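Local coordinates for putative hemoglobin-like oxygen-binding protein (Pseudoalteromonas haloplanktis, PDB 4UUR) that binds heme b and, as a cold-adapted group II truncated hemoglobin of an Antarctic marine bacterium, probably binds or carries oxygen, at residues 40-45 with 63-68; 48-53 with 109-114; 81-84 with 89-92. All blocks are in the same frame, centred on the assembly; numbering follows the deposited sequence.

Contact 1 of 3, residues 40-45 with 63-68; sequences RFYDIM and DRIRQV. With HEM (protoporphyrin IX containing Fe), chain C.
D43 and R66 form a salt bridge between helix 31-45 and helix 63-76, with R66 NH2 2.6 Å from D43 OD1. The carboxylate oxygen is met almost head-on, but it sits 22° out of the guanidinium plane. R66 NH1 adds a weak second bond to D43 OD1 and also binds N39 OD1, so helix 31-45 grips the guanidinium at two positions. An extended arginine suits this gap: its chain runs straight from CG to NE, past the Y42 ring in the opposite direction, and Y42 CB lies over the middle of its guanidinium face, 3.7 Å from R66 CZ. A leucine in its place would probably leave the D43 carboxylate without its countercharge and uncover the flank of Y42. In the truncated globin fold these two helices form one layer of the two-over-two sandwich; segments 40-45 and 63-68 run roughly antiparallel, at 141°. Farther in, the Y42 ring lies between F41 CD2 over the centre of one face and I65 CG2 near the rim of the other. Y42 OH approaches I65 CG1 to 3.2 Å, on the heme side of the interface. With CG1 anti to the backbone N (chi1 -172°), the I65 branch continues inward until CD1 stands 3.6 Å from heme CBA.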
loop_
_atom_site.group_PDB
_atom_site.type_symbol
_atom_site.label_atom_id
_atom_site.label_comp_id
_atom_site.label_asym_id
_atom_site.label_seq_id
_atom_site.Cartn_x
_atom_site.Cartn_y
_atom_site.Cartn_z
ATOM N N ARG A 40 -6.151 -0.841 7.386
ATOM C CA ARG A 40 -7.417 -0.844 6.646
ATOM C C ARG A 40 -7.255 -1.562 5.299
ATOM O O ARG A 40 -8.130 -2.322 4.886
ATOM C CB ARG A 40 -7.824 0.580 6.361
ATOM C CG ARG A 40 -9.054 0.752 5.454
ATOM C CD ARG A 40 -10.349 0.563 6.195
ATOM N NE ARG A 40 -10.589 1.717 7.047
ATOM C CZ ARG A 40 -11.642 1.867 7.842
ATOM N NH1 ARG A 40 -12.591 0.944 7.956
ATOM N NH2 ARG A 40 -11.758 2.973 8.521
ATOM N N PHE A 41 -6.137 -1.306 4.624
ATOM C CA PHE A 41 -5.800 -1.938 3.345
ATOM C C PHE A 41 -5.879 -3.463 3.443
ATOM O O PHE A 41 -6.568 -4.097 2.660
ATOM C CB PHE A 41 -4.379 -1.504 2.895
ATOM C CG PHE A 41 -3.931 -2.127 1.602
ATOM C CD1 PHE A 41 -4.570 -1.838 0.409
ATOM C CD2 PHE A 41 -2.911 -3.033 1.582
ATOM C CE1 PHE A 41 -4.176 -2.435 -0.768
ATOM C CE2 PHE A 41 -2.494 -3.605 0.406
ATOM C CZ PHE A 41 -3.114 -3.291 -0.772
ATOM N N TYR A 42 -5.180 -4.038 4.418
ATOM C CA TYR A 42 -5.153 -5.486 4.593
ATOM C C TYR A 42 -6.470 -5.989 5.164
ATOM O O TYR A 42 -6.900 -7.104 4.874
ATOM C CB TYR A 42 -3.949 -5.856 5.496
ATOM C CG TYR A 42 -2.620 -5.696 4.737
ATOM C CD1 TYR A 42 -2.355 -6.472 3.612
ATOM C CD2 TYR A 42 -1.690 -4.761 5.107
ATOM C CE1 TYR A 42 -1.194 -6.300 2.859
ATOM C CE2 TYR A 42 -0.496 -4.604 4.402
ATOM C CZ TYR A 42 -0.250 -5.380 3.258
ATOM O OH TYR A 42 0.909 -5.240 2.509
ATOM N N ASP A 43 -7.125 -5.175 5.975
ATOM C CA ASP A 43 -8.407 -5.566 6.524
ATOM C C ASP A 43 -9.421 -5.835 5.434
ATOM O O ASP A 43 -10.178 -6.808 5.492
ATOM C CB ASP A 43 -8.892 -4.482 7.462
ATOM C CG ASP A 43 -8.313 -4.639 8.885
ATOM O OD1 ASP A 43 -7.603 -5.642 9.159
ATOM O OD2 ASP A 43 -8.612 -3.775 9.718
ATOM N N ILE A 44 -9.391 -4.982 4.415
ATOM C CA ILE A 44 -10.282 -5.066 3.276
ATOM C C ILE A 44 -9.833 -6.178 2.335
ATOM O O ILE A 44 -10.671 -6.957 1.852
ATOM C CB ILE A 44 -10.314 -3.733 2.527
ATOM C CG1 ILE A 44 -11.104 -2.711 3.351
ATOM C CG2 ILE A 44 -10.868 -3.891 1.116
ATOM C CD1 ILE A 44 -10.924 -1.291 2.882
ATOM N N MET A 45 -8.517 -6.254 2.085
ATOM C CA MET A 45 -7.977 -7.270 1.214
ATOM C C MET A 45 -8.374 -8.660 1.676
ATOM O O MET A 45 -8.641 -9.538 0.838
ATOM C CB MET A 45 -6.445 -7.217 1.183
ATOM C CG MET A 45 -5.789 -8.296 0.304
ATOM S SD MET A 45 -4.006 -8.399 0.475
ATOM C CE MET A 45 -3.454 -6.787 -0.111
ATOM N N ASP A 63 0.696 -10.327 10.305
ATOM C CA ASP A 63 1.270 -9.391 11.292
ATOM C C ASP A 63 2.499 -8.646 10.763
ATOM O O ASP A 63 2.577 -7.402 10.838
ATOM C CB ASP A 63 1.566 -10.125 12.613
ATOM C CG ASP A 63 0.365 -11.008 13.076
ATOM O OD1 ASP A 63 -0.759 -10.873 12.513
ATOM O OD2 ASP A 63 0.537 -11.849 13.980
ATOM N N ARG A 64 3.429 -9.382 10.162
ATOM C CA ARG A 64 4.689 -8.774 9.723
ATOM C C ARG A 64 4.493 -7.839 8.528
ATOM O O ARG A 64 5.103 -6.753 8.524
ATOM C CB ARG A 64 5.756 -9.862 9.437
ATOM C CG ARG A 64 6.716 -9.665 8.266
ATOM C CD ARG A 64 8.025 -8.973 8.656
ATOM N NE ARG A 64 9.248 -9.377 7.907
ATOM C CZ ARG A 64 9.335 -9.755 6.623
ATOM N NH1 ARG A 64 8.285 -9.814 5.812
ATOM N NH2 ARG A 64 10.521 -10.077 6.131
ATOM N N ILE A 65 3.703 -8.261 7.518
ATOM C CA ILE A 65 3.505 -7.421 6.335
ATOM C C ILE A 65 2.673 -6.161 6.665
ATOM O O ILE A 65 2.882 -5.105 6.064
ATOM C CB ILE A 65 2.879 -8.215 5.154
ATOM C CG1 ILE A 65 2.853 -7.391 3.890
ATOM C CG2 ILE A 65 1.443 -8.621 5.450
ATOM C CD1 ILE A 65 4.208 -6.926 3.451
ATOM N N ARG A 66 1.721 -6.278 7.601
ATOM C CA ARG A 66 1.040 -5.101 8.094
ATOM C C ARG A 66 2.073 -4.056 8.599
ATOM O O ARG A 66 2.029 -2.871 8.199
ATOM C CB ARG A 66 0.077 -5.453 9.204
ATOM C CG ARG A 66 -1.200 -6.073 8.712
ATOM C CD ARG A 66 -2.078 -6.478 9.896
ATOM N NE ARG A 66 -3.335 -7.091 9.474
ATOM C CZ ARG A 66 -4.464 -6.444 9.125
ATOM N NH1 ARG A 66 -4.568 -5.126 9.130
ATOM N NH2 ARG A 66 -5.514 -7.125 8.774
ATOM N N GLN A 67 2.986 -4.523 9.451
ATOM C CA GLN A 67 4.021 -3.701 10.073
ATOM C C GLN A 67 4.997 -3.173 9.021
ATOM O O GLN A 67 5.292 -1.985 8.960
ATOM C CB GLN A 67 4.749 -4.525 11.137
ATOM C CG GLN A 67 6.000 -3.903 11.770
ATOM C CD GLN A 67 5.732 -2.574 12.450
ATOM O OE1 GLN A 67 4.754 -2.410 13.204
ATOM N NE2 GLN A 67 6.597 -1.603 12.182
ATOM N N VAL A 68 5.474 -4.049 8.152
ATOM C CA VAL A 68 6.407 -3.629 7.097
ATOM C C VAL A 68 5.791 -2.598 6.179
ATOM O O VAL A 68 6.409 -1.587 5.897
ATOM C CB VAL A 68 6.909 -4.826 6.275
ATOM C CG1 VAL A 68 7.666 -4.374 5.035
ATOM C CG2 VAL A 68 7.832 -5.672 7.136
HETATM C CHA HEM C . 5.294 -7.055 -0.403
HETATM C CHB HEM C . 1.936 -8.179 -3.745
HETATM C CHC HEM C . 2.017 -3.539 -5.178
HETATM C CHD HEM C . 4.530 -2.413 -1.275
HETATM C C1A HEM C . 4.407 -7.759 -1.197
HETATM C C2A HEM C . 4.162 -9.130 -1.097
HETATM C C3A HEM C . 3.204 -9.433 -2.019
HETATM C C4A HEM C . 2.855 -8.256 -2.722
HETATM C CMA HEM C . 2.609 -10.811 -2.279
HETATM C CAA HEM C . 4.815 -10.127 -0.161
HETATM C CBA HEM C . 4.668 -9.748 1.312
HETATM C CGA HEM C . 4.587 -10.914 2.275
HETATM O O1A HEM C . 3.646 -11.733 2.338
HETATM O O2A HEM C . 5.512 -11.016 3.097
HETATM C C1B HEM C . 1.701 -6.991 -4.458
HETATM C C2B HEM C . 0.957 -6.911 -5.674
HETATM C C3B HEM C . 0.990 -5.603 -6.086
HETATM C C4B HEM C . 1.826 -4.916 -5.106
HETATM C CMB HEM C . 0.231 -8.092 -6.293
HETATM C CAB HEM C . 0.468 -4.801 -7.238
HETATM C CBB HEM C . -0.057 -5.361 -8.278
HETATM C C1C HEM C . 2.630 -2.774 -4.193
HETATM C C2C HEM C . 2.671 -1.372 -4.121
HETATM C C3C HEM C . 3.418 -1.069 -3.008
HETATM C C4C HEM C . 3.778 -2.294 -2.397
HETATM C CMC HEM C . 2.046 -0.429 -5.139
HETATM C CAC HEM C . 3.769 0.238 -2.410
HETATM C CBC HEM C . 3.230 1.378 -2.827
HETATM C C1D HEM C . 4.948 -3.617 -0.801
HETATM C C2D HEM C . 5.914 -3.683 0.293
HETATM C C3D HEM C . 6.118 -4.961 0.528
HETATM C C4D HEM C . 5.291 -5.679 -0.430
HETATM C CMD HEM C . 6.595 -2.566 1.034
HETATM C CAD HEM C . 7.086 -5.549 1.540
HETATM C CBD HEM C . 8.358 -5.855 0.744
HETATM C CGD HEM C . 9.526 -6.377 1.589
HETATM O O1D HEM C . 9.395 -6.682 2.785
HETATM O O2D HEM C . 10.667 -6.526 1.108
HETATM N NA HEM C . 3.558 -7.230 -2.176
HETATM N NB HEM C . 2.173 -5.791 -4.186
HETATM N NC HEM C . 3.269 -3.293 -3.136
HETATM N ND HEM C . 4.560 -4.817 -1.170
HETATM FE FE HEM C . 3.438 -5.280 -2.607
HETATM O O HOH W 1 1.736 -5.141 -1.232
#

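Contact 2 of 3, residues 48-53 with 109-114; sequences DEYAKP and WMYCMN. With HEM (protoporphyrin IX containing Fe), chain C.
A51, in the turn leading into helix 52-56, faces C112 of helix 103-120, and the backbones are nearest where A51 CA lies 7.5 Å from W109 CA. A methyl is enough here: A51 CB touches C112 SG at 3.8 Å, while the small buried thiol also packs on F41, I44 and M45 of helix 31-45. Y111 OH donates a hydrogen bond to D48 OD2 over 2.5 Å. The bond uses the syn side of the carboxylate, 28° out of its plane, and D48 OD2 lies at the edge of the tyrosine ring. D48 and Y111 approach from opposite directions, CG anti to the backbone N in both, which brings the phenol oxygen to the carboxylate. Y50 completes the grip as a T-shaped pair: its CD2 edge meets one face of Y111, with ring planes 77° apart and centroids 5.1 Å apart. The contact pins the connection after helix 31-45 of the globin fold onto the long helix 103-120. Elsewhere on the same helix W109 points away from segment 48-53 and into the heme pocket, where one indole face lies on the porphyrin near CHC. W109 NE1 gives its hydrogen to the iron-bound water at 3.0 Å, in the plane of the ring.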
loop_
_atom_site.group_PDB
_atom_site.type_symbol
_atom_site.label_atom_id
_atom_site.label_comp_id
_atom_site.label_asym_id
_atom_site.label_seq_id
_atom_site.Cartn_x
_atom_site.Cartn_y
_atom_site.Cartn_z
ATOM N N ASP A 48 -12.539 -9.225 1.100
ATOM C CA ASP A 48 -13.337 -8.786 -0.006
ATOM C C ASP A 48 -13.114 -9.813 -1.090
ATOM O O ASP A 48 -11.984 -10.289 -1.272
ATOM C CB ASP A 48 -12.933 -7.402 -0.457
ATOM C CG ASP A 48 -13.677 -6.961 -1.688
ATOM O OD1 ASP A 48 -13.440 -7.535 -2.777
ATOM O OD2 ASP A 48 -14.467 -6.002 -1.572
ATOM N N GLU A 49 -14.191 -10.138 -1.804
ATOM C CA GLU A 49 -14.196 -11.296 -2.708
ATOM C C GLU A 49 -13.304 -11.025 -3.875
ATOM O O GLU A 49 -12.382 -11.769 -4.145
ATOM C CB GLU A 49 -15.611 -11.655 -3.194
ATOM C CG GLU A 49 -15.611 -12.897 -4.082
ATOM C CD GLU A 49 -16.832 -13.049 -4.973
ATOM O OE1 GLU A 49 -17.669 -12.109 -5.049
ATOM O OE2 GLU A 49 -16.934 -14.131 -5.609
ATOM N N TYR A 50 -13.536 -9.929 -4.558
ATOM C CA TYR A 50 -12.711 -9.626 -5.710
ATOM C C TYR A 50 -11.192 -9.664 -5.479
ATOM O O TYR A 50 -10.454 -9.718 -6.446
ATOM C CB TYR A 50 -13.106 -8.280 -6.245
ATOM C CG TYR A 50 -12.228 -7.728 -7.351
ATOM C CD1 TYR A 50 -12.137 -8.341 -8.609
ATOM C CD2 TYR A 50 -11.521 -6.542 -7.147
ATOM C CE1 TYR A 50 -11.316 -7.783 -9.614
ATOM C CE2 TYR A 50 -10.720 -5.982 -8.137
ATOM C CZ TYR A 50 -10.621 -6.585 -9.365
ATOM O OH TYR A 50 -9.808 -5.949 -10.296
ATOM N N ALA A 51 -10.723 -9.558 -4.222
ATOM C CA ALA A 51 -9.278 -9.543 -3.941
ATOM C C ALA A 51 -8.740 -10.856 -3.329
ATOM O O ALA A 51 -7.522 -10.947 -3.005
ATOM C CB ALA A 51 -8.912 -8.361 -3.038
ATOM N N LYS A 52 -9.595 -11.865 -3.172
ATOM C CA LYS A 52 -9.108 -13.164 -2.696
ATOM C C LYS A 52 -7.805 -13.581 -3.394
ATOM O O LYS A 52 -6.873 -14.001 -2.742
ATOM C CB LYS A 52 -10.169 -14.281 -2.780
ATOM C CG LYS A 52 -9.597 -15.687 -2.531
ATOM C CD LYS A 52 -10.621 -16.761 -2.154
ATOM N N PRO A 53 -7.725 -13.445 -4.714
ATOM C CA PRO A 53 -6.499 -13.892 -5.367
ATOM C C PRO A 53 -5.257 -13.155 -4.868
ATOM O O PRO A 53 -4.280 -13.775 -4.508
ATOM C CB PRO A 53 -6.788 -13.631 -6.835
ATOM C CG PRO A 53 -8.281 -13.816 -6.917
ATOM C CD PRO A 53 -8.767 -13.100 -5.695
ATOM N N TRP A 109 -5.187 -4.828 -6.205
ATOM C CA TRP A 109 -4.399 -4.042 -5.258
ATOM C C TRP A 109 -4.919 -2.616 -5.228
ATOM O O TRP A 109 -5.102 -2.047 -4.135
ATOM C CB TRP A 109 -2.941 -3.995 -5.680
ATOM C CG TRP A 109 -1.992 -3.695 -4.593
ATOM C CD1 TRP A 109 -1.243 -4.602 -3.893
ATOM C CD2 TRP A 109 -1.680 -2.418 -4.048
ATOM N NE1 TRP A 109 -0.453 -3.961 -2.975
ATOM C CE2 TRP A 109 -0.701 -2.613 -3.054
ATOM C CE3 TRP A 109 -2.088 -1.122 -4.329
ATOM C CZ2 TRP A 109 -0.165 -1.553 -2.314
ATOM C CZ3 TRP A 109 -1.517 -0.066 -3.586
ATOM C CH2 TRP A 109 -0.602 -0.290 -2.612
ATOM N N MET A 110 -5.136 -2.011 -6.407
ATOM C CA MET A 110 -5.706 -0.648 -6.439
ATOM C C MET A 110 -7.125 -0.517 -5.880
ATOM O O MET A 110 -7.429 0.412 -5.141
ATOM C CB MET A 110 -5.618 -0.036 -7.814
ATOM C CG MET A 110 -4.220 0.462 -8.117
ATOM S SD MET A 110 -3.472 1.477 -6.813
ATOM C CE MET A 110 -4.557 2.907 -6.925
ATOM N N TYR A 111 -7.976 -1.466 -6.203
ATOM C CA TYR A 111 -9.326 -1.530 -5.665
ATOM C C TYR A 111 -9.314 -1.471 -4.134
ATOM O O TYR A 111 -10.041 -0.693 -3.539
ATOM C CB TYR A 111 -9.980 -2.809 -6.199
ATOM C CG TYR A 111 -11.230 -3.224 -5.500
ATOM C CD1 TYR A 111 -11.167 -4.021 -4.380
ATOM C CD2 TYR A 111 -12.487 -2.842 -5.982
ATOM C CE1 TYR A 111 -12.320 -4.423 -3.719
ATOM C CE2 TYR A 111 -13.653 -3.248 -5.342
ATOM C CZ TYR A 111 -13.559 -4.044 -4.225
ATOM O OH TYR A 111 -14.679 -4.440 -3.562
ATOM N N CYS A 112 -8.471 -2.288 -3.500
ATOM C CA CYS A 112 -8.293 -2.230 -2.057
ATOM C C CYS A 112 -7.769 -0.875 -1.606
ATOM O O CYS A 112 -8.255 -0.341 -0.608
ATOM C CB CYS A 112 -7.309 -3.300 -1.593
ATOM S SG CYS A 112 -8.008 -4.946 -1.646
ATOM N N MET A 113 -6.756 -0.330 -2.295
ATOM C CA MET A 113 -6.157 0.948 -1.816
ATOM C C MET A 113 -7.074 2.193 -2.083
ATOM O O MET A 113 -7.152 3.127 -1.257
ATOM C CB MET A 113 -4.760 1.143 -2.392
ATOM C CG MET A 113 -4.094 2.430 -1.970
ATOM S SD MET A 113 -3.943 2.489 -0.181
ATOM C CE MET A 113 -2.537 1.360 0.051
ATOM N N ASN A 114 -7.781 2.189 -3.215
ATOM C CA ASN A 114 -8.909 3.155 -3.438
ATOM C C ASN A 114 -9.944 3.161 -2.304
ATOM O O ASN A 114 -10.263 4.196 -1.718
ATOM C CB ASN A 114 -9.601 2.879 -4.782
ATOM C CG ASN A 114 -8.711 3.222 -5.982
ATOM O OD1 ASN A 114 -7.829 4.073 -5.910
ATOM N ND2 ASN A 114 -8.903 2.509 -7.072
HETATM C CHA HEM C . 5.294 -7.055 -0.403
HETATM C CHB HEM C . 1.936 -8.179 -3.745
HETATM C CHC HEM C . 2.017 -3.539 -5.178
HETATM C CHD HEM C . 4.530 -2.413 -1.275
HETATM C C1A HEM C . 4.407 -7.759 -1.197
HETATM C C2A HEM C . 4.162 -9.130 -1.097
HETATM C C3A HEM C . 3.204 -9.433 -2.019
HETATM C C4A HEM C . 2.855 -8.256 -2.722
HETATM C CMA HEM C . 2.609 -10.811 -2.279
HETATM C CAA HEM C . 4.815 -10.127 -0.161
HETATM C CBA HEM C . 4.668 -9.748 1.312
HETATM C CGA HEM C . 4.587 -10.914 2.275
HETATM O O1A HEM C . 3.646 -11.733 2.338
HETATM O O2A HEM C . 5.512 -11.016 3.097
HETATM C C1B HEM C . 1.701 -6.991 -4.458
HETATM C C2B HEM C . 0.957 -6.911 -5.674
HETATM C C3B HEM C . 0.990 -5.603 -6.086
HETATM C C4B HEM C . 1.826 -4.916 -5.106
HETATM C CMB HEM C . 0.231 -8.092 -6.293
HETATM C CAB HEM C . 0.468 -4.801 -7.238
HETATM C CBB HEM C . -0.057 -5.361 -8.278
HETATM C C1C HEM C . 2.630 -2.774 -4.193
HETATM C C2C HEM C . 2.671 -1.372 -4.121
HETATM C C3C HEM C . 3.418 -1.069 -3.008
HETATM C C4C HEM C . 3.778 -2.294 -2.397
HETATM C CMC HEM C . 2.046 -0.429 -5.139
HETATM C CAC HEM C . 3.769 0.238 -2.410
HETATM C CBC HEM C . 3.230 1.378 -2.827
HETATM C C1D HEM C . 4.948 -3.617 -0.801
HETATM C C2D HEM C . 5.914 -3.683 0.293
HETATM C C3D HEM C . 6.118 -4.961 0.528
HETATM C C4D HEM C . 5.291 -5.679 -0.430
HETATM C CMD HEM C . 6.595 -2.566 1.034
HETATM C CAD HEM C . 7.086 -5.549 1.540
HETATM C CBD HEM C . 8.358 -5.855 0.744
HETATM C CGD HEM C . 9.526 -6.377 1.589
HETATM O O1D HEM C . 9.395 -6.682 2.785
HETATM O O2D HEM C . 10.667 -6.526 1.108
HETATM N NA HEM C . 3.558 -7.230 -2.176
HETATM N NB HEM C . 2.173 -5.791 -4.186
HETATM N NC HEM C . 3.269 -3.293 -3.136
HETATM N ND HEM C . 4.560 -4.817 -1.170
HETATM FE FE HEM C . 3.438 -5.280 -2.607
HETATM O O HOH W 1 1.736 -5.141 -1.232
#

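Contact 3 of 3, residues 81-84 with 89-92; sequences DLFV and HPML. With HEM (protoporphyrin IX containing Fe), chain C.
V84 CG1 lies over one face of the H89 imidazole, 4.2 Å above its plane and displaced toward the rim. The F83 ring turns its edge to the backbone at H89, with F83 CE1 4.3 Å from H89 C, while P90 CA and heme CMD approach it obliquely. The contact closes the short helix 83-87 onto the loop before helix 92-95, on the proximal side of the globin heme pocket, where H96 is the axial ligand of the iron. The chain folds back within a few residues, bringing V84 CA to 5.1 Å from H89 CA. The two valine methyls divide the work: CG1 serves the histidine, and CG2 presses on the proline ring with P90 CD at 3.6 Å. A branched residue suits this place because it can touch both neighbours at once, and the rigid proline offers a compact apolar wall. F83, buried and with CG anti to the backbone N (chi1 -172°), is directed inward under the loop, where its flat ring fills the space between P90, V68 and the heme methyl. The loop's carbonyls are engaged by residues that follow: H89 O accepts a hydrogen bond from R95 NH1, and L92 O accepts one from H96 ND1, which probably limits the rotation of the axial imidazole. M91 occupies the N-cap position of helix 92-95. L92 follows it into the pocket, its side chain touching F72, L137 and M141, with L92 CD1 3.4 Å from heme CAC.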
loop_
_atom_site.group_PDB
_atom_site.type_symbol
_atom_site.label_atom_id
_atom_site.label_comp_id
_atom_site.label_asym_id
_atom_site.label_seq_id
_atom_site.Cartn_x
_atom_site.Cartn_y
_atom_site.Cartn_z
ATOM N N ASP A 81 11.593 7.563 7.524
ATOM C CA ASP A 81 11.965 6.388 6.725
ATOM C C ASP A 81 12.176 5.293 7.701
ATOM O O ASP A 81 13.276 5.145 8.201
ATOM C CB ASP A 81 13.295 6.571 5.997
ATOM C CG ASP A 81 13.136 7.165 4.644
ATOM O OD1 ASP A 81 12.419 6.577 3.789
ATOM O OD2 ASP A 81 13.755 8.225 4.438
ATOM N N LEU A 82 11.126 4.554 8.021
ATOM C CA LEU A 82 11.269 3.445 8.932
ATOM C C LEU A 82 11.666 2.214 8.128
ATOM O O LEU A 82 12.340 1.330 8.643
ATOM C CB LEU A 82 9.968 3.211 9.681
ATOM C CG LEU A 82 9.627 4.285 10.692
ATOM C CD1 LEU A 82 8.172 4.158 11.066
ATOM C CD2 LEU A 82 10.493 4.164 11.935
ATOM N N PHE A 83 11.226 2.176 6.873
ATOM C CA PHE A 83 11.531 1.084 5.944
ATOM C C PHE A 83 12.986 1.155 5.574
ATOM O O PHE A 83 13.742 0.250 5.919
ATOM C CB PHE A 83 10.678 1.163 4.663
ATOM C CG PHE A 83 10.817 -0.038 3.753
ATOM C CD1 PHE A 83 11.816 -0.098 2.801
ATOM C CD2 PHE A 83 9.932 -1.116 3.859
ATOM C CE1 PHE A 83 11.939 -1.202 1.973
ATOM C CE2 PHE A 83 10.049 -2.225 3.030
ATOM C CZ PHE A 83 11.039 -2.260 2.076
ATOM N N VAL A 84 13.389 2.238 4.913
ATOM C CA VAL A 84 14.789 2.396 4.537
ATOM C C VAL A 84 15.761 2.299 5.739
ATOM O O VAL A 84 16.892 1.894 5.565
ATOM C CB VAL A 84 15.074 3.703 3.772
ATOM C CG1 VAL A 84 16.508 3.683 3.227
ATOM C CG2 VAL A 84 14.105 3.895 2.628
ATOM N N HIS A 89 16.710 0.485 0.713
ATOM C CA HIS A 89 15.889 1.169 -0.298
ATOM C C HIS A 89 14.737 0.318 -0.882
ATOM O O HIS A 89 14.931 -0.851 -1.182
ATOM C CB HIS A 89 16.773 1.679 -1.448
ATOM C CG HIS A 89 17.746 2.741 -1.030
ATOM N ND1 HIS A 89 17.377 4.059 -0.852
ATOM C CD2 HIS A 89 19.069 2.679 -0.741
ATOM C CE1 HIS A 89 18.430 4.765 -0.480
ATOM N NE2 HIS A 89 19.470 3.951 -0.405
ATOM N N PRO A 90 13.537 0.915 -1.055
ATOM C CA PRO A 90 12.358 0.325 -1.680
ATOM C C PRO A 90 12.552 -0.621 -2.874
ATOM O O PRO A 90 12.118 -1.770 -2.831
ATOM C CB PRO A 90 11.582 1.555 -2.114
ATOM C CG PRO A 90 11.819 2.500 -0.986
ATOM C CD PRO A 90 13.185 2.207 -0.444
ATOM N N MET A 91 13.158 -0.154 -3.948
ATOM C CA MET A 91 13.397 -1.036 -5.075
ATOM C C MET A 91 12.150 -1.888 -5.284
ATOM O O MET A 91 12.247 -3.073 -5.577
ATOM C CB MET A 91 14.573 -1.963 -4.742
ATOM C CG MET A 91 15.819 -1.250 -4.234
ATOM S SD MET A 91 16.885 -0.723 -5.589
ATOM C CE MET A 91 17.645 -2.278 -6.097
ATOM N N LEU A 92 10.982 -1.286 -5.112
ATOM C CA LEU A 92 9.747 -2.054 -5.073
ATOM C C LEU A 92 9.585 -2.976 -6.266
ATOM O O LEU A 92 9.155 -4.114 -6.078
ATOM C CB LEU A 92 8.510 -1.158 -4.984
ATOM C CG LEU A 92 8.360 -0.363 -3.684
ATOM C CD1 LEU A 92 6.941 0.215 -3.651
ATOM C CD2 LEU A 92 8.661 -1.204 -2.439
HETATM C CHA HEM C . 5.294 -7.055 -0.403
HETATM C CHB HEM C . 1.936 -8.179 -3.745
HETATM C CHC HEM C . 2.017 -3.539 -5.178
HETATM C CHD HEM C . 4.530 -2.413 -1.275
HETATM C C1A HEM C . 4.407 -7.759 -1.197
HETATM C C2A HEM C . 4.162 -9.130 -1.097
HETATM C C3A HEM C . 3.204 -9.433 -2.019
HETATM C C4A HEM C . 2.855 -8.256 -2.722
HETATM C CMA HEM C . 2.609 -10.811 -2.279
HETATM C CAA HEM C . 4.815 -10.127 -0.161
HETATM C CBA HEM C . 4.668 -9.748 1.312
HETATM C CGA HEM C . 4.587 -10.914 2.275
HETATM O O1A HEM C . 3.646 -11.733 2.338
HETATM O O2A HEM C . 5.512 -11.016 3.097
HETATM C C1B HEM C . 1.701 -6.991 -4.458
HETATM C C2B HEM C . 0.957 -6.911 -5.674
HETATM C C3B HEM C . 0.990 -5.603 -6.086
HETATM C C4B HEM C . 1.826 -4.916 -5.106
HETATM C CMB HEM C . 0.231 -8.092 -6.293
HETATM C CAB HEM C . 0.468 -4.801 -7.238
HETATM C CBB HEM C . -0.057 -5.361 -8.278
HETATM C C1C HEM C . 2.630 -2.774 -4.193
HETATM C C2C HEM C . 2.671 -1.372 -4.121
HETATM C C3C HEM C . 3.418 -1.069 -3.008
HETATM C C4C HEM C . 3.778 -2.294 -2.397
HETATM C CMC HEM C . 2.046 -0.429 -5.139
HETATM C CAC HEM C . 3.769 0.238 -2.410
HETATM C CBC HEM C . 3.230 1.378 -2.827
HETATM C C1D HEM C . 4.948 -3.617 -0.801
HETATM C C2D HEM C . 5.914 -3.683 0.293
HETATM C C3D HEM C . 6.118 -4.961 0.528
HETATM C C4D HEM C . 5.291 -5.679 -0.430
HETATM C CMD HEM C . 6.595 -2.566 1.034
HETATM C CAD HEM C . 7.086 -5.549 1.540
HETATM C CBD HEM C . 8.358 -5.855 0.744
HETATM C CGD HEM C . 9.526 -6.377 1.589
HETATM O O1D HEM C . 9.395 -6.682 2.785
HETATM O O2D HEM C . 10.667 -6.526 1.108
HETATM N NA HEM C . 3.558 -7.230 -2.176
HETATM N NB HEM C . 2.173 -5.791 -4.186
HETATM N NC HEM C . 3.269 -3.293 -3.136
HETATM N ND HEM C . 4.560 -4.817 -1.170
HETATM FE FE HEM C . 3.438 -5.280 -2.607
HETATM O O HOH W 1 1.736 -5.141 -1.232
#

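In the fold
All three contacts belong to one globin fold and each touches the heme. Contacts 1 and 2, with centres about 12 Å apart, alternate along the chain and meet directly: F41 and M45 of helix 31-45 pack on W109, C112 and M113 of helix 103-120, and together the two contacts line part of the distal side of the heme. Contact 3 comes after contact 1 and is nested in the loop closed by contact 2. Its centre is about 17 Å from that of contact 1, which it meets through V68 and F83, and about 23 Å from that of contact 2, across the centre of the chain. The heme thus sits between a distal side bearing the water-bound tryptophan and a proximal turn leading to H96.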